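Side-chain contacts in alpha-fucosidase GH29 (Fusarium graminearum, PDB 4PSR), which is an alpha-L-fucosidase of family GH29 that probably hydrolyses alpha-1,6-linked fucose from the reducing-end N-acetylglucosamine of glycoprotein sugars: residues L421-P424 with E425-V429; I223-D226 with F227-S231. One frame throughout, in Å; residues are numbered along the deposited sequence.

Contact 1: L421-P424 with E425-V429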
ATOM      1  N   LEU A 421       1.762  12.509  17.175  1.00 12.56           N
ATOM      2  CA  LEU A 421       2.749  11.441  17.092  1.00 12.15           C
ATOM      3  C   LEU A 421       3.754  11.392  18.251  1.00 14.10           C
ATOM      4  O   LEU A 421       4.805  10.753  18.139  1.00 14.89           O
ATOM      5  CB  LEU A 421       3.449  11.517  15.732  1.00 13.14           C
ATOM      6  CG  LEU A 421       2.534  11.501  14.488  1.00 12.61           C
ATOM      7  CD1 LEU A 421       3.325  11.383  13.182  1.00 12.49           C
ATOM      8  CD2 LEU A 421       1.481  10.374  14.528  1.00 13.63           C
ATOM      9  N   GLY A 422       3.371  12.004  19.378  1.00 12.92           N
ATOM     10  CA  GLY A 422       4.126  11.971  20.611  1.00 14.09           C
ATOM     11  C   GLY A 422       3.322  12.709  21.657  1.00 15.73           C
ATOM     12  O   GLY A 422       2.397  13.460  21.316  1.00 17.03           O
ATOM     13  N   TRP A 423       3.664  12.487  22.929  1.00 15.67           N
ATOM     14  CA  TRP A 423       3.025  13.227  24.012  1.00 17.08           C
ATOM     15  C   TRP A 423       3.671  14.596  24.189  1.00 15.35           C
ATOM     16  O   TRP A 423       4.864  14.679  24.470  1.00 19.16           O
ATOM     17  CB  TRP A 423       3.083  12.472  25.343  1.00 15.74           C
ATOM     18  CG  TRP A 423       2.235  13.180  26.357  1.00 17.55           C
ATOM     19  CD1 TRP A 423       2.674  14.008  27.364  1.00 23.64           C
ATOM     20  CD2 TRP A 423       0.805  13.189  26.429  1.00 14.65           C
ATOM     21  NE1 TRP A 423       1.601  14.504  28.052  1.00 21.08           N
ATOM     22  CE2 TRP A 423       0.442  14.018  27.510  1.00 17.24           C
ATOM     23  CE3 TRP A 423      -0.208  12.562  25.698  1.00 15.42           C
ATOM     24  CZ2 TRP A 423      -0.890  14.235  27.867  1.00 20.15           C
ATOM     25  CZ3 TRP A 423      -1.516  12.775  26.042  1.00 15.94           C
ATOM     26  CH2 TRP A 423      -1.854  13.605  27.133  1.00 18.20           C
ATOM     27  N   PRO A 424       2.894  15.680  24.023  1.00 15.14           N
ATOM     28  CA  PRO A 424       3.466  17.025  24.161  1.00 18.26           C
ATOM     29  C   PRO A 424       3.898  17.341  25.605  1.00 20.22           C
ATOM     30  O   PRO A 424       3.074  17.290  26.529  1.00 21.36           O
ATOM     31  CB  PRO A 424       2.311  17.944  23.772  1.00 22.42           C
ATOM     32  CG  PRO A 424       1.263  17.115  23.208  1.00 32.52           C
ATOM     33  CD  PRO A 424       1.484  15.708  23.605  1.00 18.67           C
ATOM     34  N   GLU A 425       5.158  17.687  25.813  1.00 24.20           N
ATOM     35  CA  GLU A 425       5.577  17.940  27.186  1.00 36.41           C
ATOM     36  C   GLU A 425       4.970  19.246  27.696  1.00 35.47           C
ATOM     37  O   GLU A 425       4.808  19.415  28.902  1.00 29.84           O
ATOM     38  CB  GLU A 425       7.093  17.912  27.346  1.00 38.98           C
ATOM     39  CG  GLU A 425       7.523  17.108  28.578  1.00 68.39           C
ATOM     40  CD  GLU A 425       7.441  15.605  28.359  1.00 79.15           C
ATOM     41  OE1 GLU A 425       8.247  15.071  27.566  1.00 74.61           O
ATOM     42  OE2 GLU A 425       6.569  14.959  28.980  1.00 81.48           O
ATOM     43  N   ASP A 426       4.597  20.139  26.779  1.00 27.87           N
ATOM     44  CA  ASP A 426       3.905  21.381  27.147  1.00 31.03           C
ATOM     45  C   ASP A 426       2.379  21.207  27.295  1.00 28.98           C
ATOM     46  O   ASP A 426       1.648  22.183  27.483  1.00 27.64           O
ATOM     47  CB  ASP A 426       4.225  22.493  26.135  1.00 25.67           C
ATOM     48  CG  ASP A 426       3.710  22.195  24.736  1.00 33.19           C
ATOM     49  OD1 ASP A 426       3.169  21.098  24.515  1.00 29.45           O
ATOM     50  OD2 ASP A 426       3.859  23.058  23.843  1.00 27.63           O
ATOM     51  N   ASN A 427       1.913  19.959  27.202  1.00 20.69           N
ATOM     52  CA  ASN A 427       0.504  19.620  27.301  1.00 19.05           C
ATOM     53  C   ASN A 427      -0.396  20.363  26.333  1.00 23.27           C
ATOM     54  O   ASN A 427      -1.582  20.560  26.607  1.00 28.24           O
ATOM     55  CB  ASN A 427       0.024  19.776  28.742  1.00 26.71           C
ATOM     56  CG  ASN A 427      -0.066  18.455  29.429  1.00 31.92           C
ATOM     57  OD1 ASN A 427       0.949  17.869  29.821  1.00 48.24           O
ATOM     58  ND2 ASN A 427      -1.270  17.938  29.533  1.00 39.17           N
ATOM     59  N   LEU A 428       0.163  20.734  25.183  1.00 22.04           N
ATOM     60  CA  LEU A 428      -0.558  21.522  24.195  1.00 25.52           C
ATOM     61  C   LEU A 428      -0.486  20.841  22.829  1.00 20.31           C
ATOM     62  O   LEU A 428       0.601  20.442  22.403  1.00 20.90           O
ATOM     63  CB  LEU A 428       0.056  22.929  24.107  1.00 23.61           C
ATOM     64  CG  LEU A 428      -0.612  23.975  23.217  1.00 39.36           C
ATOM     65  CD1 LEU A 428      -2.043  24.196  23.644  1.00 43.44           C
ATOM     66  CD2 LEU A 428       0.154  25.289  23.273  1.00 38.94           C
ATOM     67  N   VAL A 429      -1.646  20.711  22.169  1.00 17.28           N
ATOM     68  CA  VAL A 429      -1.724  20.363  20.753  1.00 15.70           C
ATOM     69  C   VAL A 429      -2.319  21.572  20.029  1.00 17.59           C
ATOM     70  O   VAL A 429      -3.432  21.991  20.345  1.00 19.47           O
ATOM     71  CB  VAL A 429      -2.594  19.119  20.523  1.00 17.49           C
ATOM     72  CG1 VAL A 429      -2.667  18.814  19.036  1.00 16.45           C
ATOM     73  CG2 VAL A 429      -2.049  17.899  21.271  1.00 17.47           C
TER
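Pro424 and Asn427 close a local beta-turn contact in the beta domain that follows the barrel, where the chain leaves strand 415-420 and enters strand 428-431. The turn, of type I, is defined by Asn427 N donating to Pro424 O at 3.0 Å. That N-H reaches the oxygen from well above the carbonyl plane, not along a lone pair.

The proline ring packs on the chain just past the turn. Its CB lies 3.3 Å from Leu428 O, and its CG is 3.9 Å from Val429 CG2, the methyl that the first torsion of the valine places beside the backbone N. Asp426 adds a second polar neighbour, with OD1 3.4 Å from Pro424 CB. The same OD1 accepts from Leu428 N at 3.1 Å, an Asx turn in which the donor stands above the carboxylate plane. It overlaps the type I turn and spans the step into strand 428-431. The junction passes from a six-stranded to a three-stranded antiparallel sheet within the family's fucosidase C-terminal domain, which a further beta region follows.

Trp423 flanks the proline. With CG anti to the backbone N (chi1 -171°), its indole carries Pro424 CD over one face, 3.7 Å above the plane and toward the rim. Asn427 approaches obliquely, its amide turned 79° from the indole, and OD1 stays 3.9 Å from Trp423 NE1, too far for a bond. Instead, Asn427 ND2 donates to Leu475 O, while the indole meets Tyr485 edge-to-face. Asp426 OD2 and Leu428 O are both hydrogen-bonded to the nitrogen of a Tris molecule, probably from the crystallisation liquor.

Contact 2: I223-D226 with F227-S231; sequences IWND and FSLDS. With FUL (beta-L-fucopyranose), chain M; MAN (alpha-D-mannopyranose), chain D.
Asp226 and Phe227 form the tight part of this local contact, where the chain leaves barrel strand 222-225. Asp226 OD1 folds back to accept from Phe227 N at 2.7 Å; the N-H comes to the anti side of the carboxylate, 35° out of its plane. The same oxygen lies at the edge of the phenyl ring, near its plane, with Phe227 CD2 3.4 Å from Asp226 OD1. Phe227 chi1 of 80°, with CG between the backbone N and the carbonyl carbon, brings the CD2 edge to that oxygen.

Three polar partners converge on OD1: this amide, the salt bridge from Lys272 and the sugar hydroxyl FUL O1, which donates to Asp226 OD1 at 2.7 Å. His171 ND1 bonds to OD2, so both oxygens are gripped and the rotation of the carboxylate is fixed. Asp226 OD2 lies 3.3 Å from the anomeric carbon FUL C1.

Between the two segments the packing slackens farther along, although Leu229 is buried against Trp207 of helix 200-218 and Tyr271 of strand 268-272. Leu229 makes only van der Waals contact with Asn225 and Asp226: its CG is 3.6 Å from Asp226 O, and its CD1 4.0 Å from Asn225 CB. Asn225 ND2 donates to Thr270 O of the neighbouring barrel strand, and OD1 bonds weakly to His211 NE2. Asp230 and Ser231 make no contact with 223-226; the loop is instead braced by Ser228 N donating to Ser231 OG at 3.0 Å. Asp230 holds a mannose, whose O4 and O3 donate to OD1 and OD2 respectively.

A carboxylate just past the fourth barrel strand, beside the anomeric carbon of a bound fucose, is consistent with the catalytic nucleophile of GH29 enzymes and typical of the active site of a TIM-barrel glycoside hydrolase.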
ATOM      1  N   ILE A 223      -5.647  -9.202  -5.684  1.00  9.18           N
ATOM      2  CA  ILE A 223      -4.462  -9.695  -6.401  1.00 11.14           C
ATOM      3  C   ILE A 223      -3.513  -8.516  -6.614  1.00  9.71           C
ATOM      4  O   ILE A 223      -3.841  -7.556  -7.357  1.00 10.67           O
ATOM      5  CB  ILE A 223      -4.798 -10.376  -7.746  1.00 10.67           C
ATOM      6  CG1 ILE A 223      -5.684 -11.601  -7.486  1.00 11.24           C
ATOM      7  CG2 ILE A 223      -3.514 -10.777  -8.472  1.00 10.97           C
ATOM      8  CD1 ILE A 223      -6.128 -12.317  -8.773  1.00 10.80           C
ATOM      9  N   TRP A 224      -2.360  -8.581  -5.966  1.00  9.90           N
ATOM     10  CA  TRP A 224      -1.332  -7.549  -6.023  1.00  9.69           C
ATOM     11  C   TRP A 224      -0.365  -7.949  -7.124  1.00 10.56           C
ATOM     12  O   TRP A 224       0.055  -9.108  -7.193  1.00 10.02           O
ATOM     13  CB  TRP A 224      -0.673  -7.521  -4.649  1.00  9.57           C
ATOM     14  CG  TRP A 224       0.449  -6.568  -4.355  1.00  9.83           C
ATOM     15  CD1 TRP A 224       0.388  -5.503  -3.491  1.00  9.61           C
ATOM     16  CD2 TRP A 224       1.810  -6.639  -4.790  1.00 10.28           C
ATOM     17  NE1 TRP A 224       1.616  -4.918  -3.365  1.00 11.12           N
ATOM     18  CE2 TRP A 224       2.512  -5.578  -4.156  1.00 10.72           C
ATOM     19  CE3 TRP A 224       2.511  -7.478  -5.670  1.00  9.42           C
ATOM     20  CZ2 TRP A 224       3.870  -5.327  -4.381  1.00 11.93           C
ATOM     21  CZ3 TRP A 224       3.874  -7.222  -5.900  1.00 11.55           C
ATOM     22  CH2 TRP A 224       4.530  -6.153  -5.252  1.00 12.83           C
ATOM     23  N   ASN A 225      -0.031  -6.990  -8.005  1.00 11.34           N
ATOM     24  CA  ASN A 225       0.889  -7.213  -9.128  1.00 11.32           C
ATOM     25  C   ASN A 225       2.114  -6.347  -9.041  1.00  9.97           C
ATOM     26  O   ASN A 225       2.011  -5.157  -8.710  1.00 12.37           O
ATOM     27  CB  ASN A 225       0.231  -6.924 -10.481  1.00  9.73           C
ATOM     28  CG  ASN A 225      -0.859  -7.888 -10.809  1.00 10.63           C
ATOM     29  OD1 ASN A 225      -0.600  -8.922 -11.471  1.00 12.39           O
ATOM     30  ND2 ASN A 225      -2.091  -7.567 -10.410  1.00 11.50           N
ATOM     31  N   ASP A 226       3.266  -6.893  -9.409  1.00 12.43           N
ATOM     32  CA  ASP A 226       4.488  -6.121  -9.521  1.00 10.35           C
ATOM     33  C   ASP A 226       4.652  -5.563 -10.945  1.00 11.89           C
ATOM     34  O   ASP A 226       3.821  -5.792 -11.796  1.00 11.43           O
ATOM     35  CB  ASP A 226       5.704  -6.977  -9.114  1.00 10.38           C
ATOM     36  CG  ASP A 226       6.807  -6.175  -8.465  1.00 12.51           C
ATOM     37  OD1 ASP A 226       6.783  -4.913  -8.598  1.00 14.30           O
ATOM     38  OD2 ASP A 226       7.690  -6.768  -7.841  1.00 12.73           O
ATOM     39  N   PHE A 227       5.747  -4.837 -11.129  1.00 12.70           N
ATOM     40  CA  PHE A 227       6.042  -4.083 -12.356  1.00 10.08           C
ATOM     41  C   PHE A 227       6.331  -4.995 -13.544  1.00 12.71           C
ATOM     42  O   PHE A 227       6.327  -6.222 -13.424  1.00 13.45           O
ATOM     43  CB  PHE A 227       7.224  -3.130 -12.117  1.00 11.85           C
ATOM     44  CG  PHE A 227       8.572  -3.781 -12.186  1.00 12.56           C
ATOM     45  CD1 PHE A 227       9.387  -3.595 -13.283  1.00 15.01           C
ATOM     46  CD2 PHE A 227       9.045  -4.585 -11.162  1.00 17.75           C
ATOM     47  CE1 PHE A 227      10.645  -4.200 -13.368  1.00 14.98           C
ATOM     48  CE2 PHE A 227      10.303  -5.184 -11.245  1.00 18.57           C
ATOM     49  CZ  PHE A 227      11.105  -4.986 -12.358  1.00 16.41           C
ATOM     50  N   SER A 228       6.610  -4.374 -14.691  1.00 11.74           N
ATOM     51  CA  SER A 228       6.841  -5.051 -15.986  1.00 11.96           C
ATOM     52  C   SER A 228       5.527  -5.530 -16.595  1.00 11.78           C
ATOM     53  O   SER A 228       5.532  -6.419 -17.460  1.00 11.41           O
ATOM     54  CB  SER A 228       7.883  -6.164 -15.905  1.00 11.52           C
ATOM     55  OG  SER A 228       8.288  -6.517 -17.233  1.00 13.74           O
ATOM     56  N   LEU A 229       4.404  -4.928 -16.203  1.00 11.34           N
ATOM     57  CA  LEU A 229       3.153  -5.110 -16.914  1.00 12.35           C
ATOM     58  C   LEU A 229       3.184  -4.283 -18.226  1.00 13.15           C
ATOM     59  O   LEU A 229       2.833  -4.795 -19.305  1.00 13.65           O
ATOM     60  CB  LEU A 229       1.932  -4.737 -16.037  1.00 12.42           C
ATOM     61  CG  LEU A 229       1.811  -5.525 -14.711  1.00 12.52           C
ATOM     62  CD1 LEU A 229       0.567  -5.079 -14.012  1.00 13.23           C
ATOM     63  CD2 LEU A 229       1.781  -7.034 -14.950  1.00 11.75           C
ATOM     64  N   ASP A 230       3.573  -3.012 -18.100  1.00 12.67           N
ATOM     65  CA  ASP A 230       3.923  -2.150 -19.261  1.00 11.91           C
ATOM     66  C   ASP A 230       4.726  -1.000 -18.689  1.00 11.03           C
ATOM     67  O   ASP A 230       4.191   0.108 -18.490  1.00 14.69           O
ATOM     68  CB  ASP A 230       2.682  -1.667 -20.025  1.00 13.80           C
ATOM     69  CG  ASP A 230       3.023  -0.882 -21.306  1.00 13.89           C
ATOM     70  OD1 ASP A 230       4.221  -0.916 -21.690  1.00 16.13           O
ATOM     71  OD2 ASP A 230       2.068  -0.266 -21.874  1.00 14.71           O
ATOM     72  N   SER A 231       5.976  -1.277 -18.376  1.00 14.41           N
ATOM     73  CA  SER A 231       6.850  -0.279 -17.776  1.00 15.62           C
ATOM     74  C   SER A 231       8.171  -0.236 -18.520  1.00 15.00           C
ATOM     75  O   SER A 231       9.223  -0.605 -18.012  1.00 15.99           O
ATOM     76  CB  SER A 231       6.989  -0.514 -16.270  1.00 19.96           C
ATOM     77  OG  SER A 231       7.382  -1.828 -15.997  1.00 17.81           O
TER
HETATM   78  C1  FUL M 622       9.681  -4.737  -6.180  1.00 13.49           C
HETATM   79  C2  FUL M 622      10.324  -6.104  -6.297  1.00 16.14           C
HETATM   80  O2  FUL M 622      11.345  -6.142  -7.307  1.00 13.61           O
HETATM   81  C3  FUL M 622      10.908  -6.404  -4.941  1.00 13.34           C
HETATM   82  O3  FUL M 622      11.593  -7.635  -5.001  1.00 12.57           O
HETATM   83  C4  FUL M 622       9.765  -6.450  -3.959  1.00 13.81           C
HETATM   84  O4  FUL M 622       8.901  -7.533  -4.288  1.00 13.00           O
HETATM   85  C5  FUL M 622       9.017  -5.123  -3.995  1.00 14.89           C
HETATM   86  C6  FUL M 622       7.801  -5.107  -3.093  1.00 15.82           C
HETATM   87  O5  FUL M 622       8.578  -4.782  -5.307  1.00 13.26           O
HETATM   88  O1  FUL M 622       9.193  -4.366  -7.444  1.00 15.10           O
HETATM   89  C1  MAN D   4       3.721   1.637 -27.373  0.51 14.63           C
HETATM   90  C2  MAN D   4       2.814   0.676 -26.630  0.51 15.02           C
HETATM   91  C3  MAN D   4       3.050   0.772 -25.126  0.51 15.62           C
HETATM   92  C4  MAN D   4       4.528   0.697 -24.764  0.51 16.85           C
HETATM   93  C5  MAN D   4       5.364   1.628 -25.650  0.51 16.53           C
HETATM   94  C6  MAN D   4       6.889   1.451 -25.495  0.51 25.65           C
HETATM   95  O2  MAN D   4       3.118  -0.667 -26.980  0.49 18.19           O
HETATM   96  O3  MAN D   4       2.333  -0.238 -24.465  0.51 16.95           O
HETATM   97  O4  MAN D   4       4.680   1.125 -23.418  0.51 18.95           O
HETATM   98  O5  MAN D   4       5.052   1.382 -27.032  0.51 15.42           O
HETATM   99  O6  MAN D   4       7.210   0.061 -25.572  0.51 31.81           O

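The two contacts share no structural element: their centres lie 43 Å apart, on opposite sides of the chain's centre. Contact 2 belongs to the catalytic barrel and all of its touching residues are buried, whereas contact 1 is a partly buried turn of the beta domain that follows the barrel, with exposed acidic side chains. Each places an aspartate oxygen on a nearby backbone N-H, but with different spacing and consequence. In 421-429 the acceptor serves the amide two residues on, at the step into a strand; in 223-231 it serves the very next amide and is shared with lysine and sugar. Proline and tryptophan packing dominates the former, charge and ligand binding the latter.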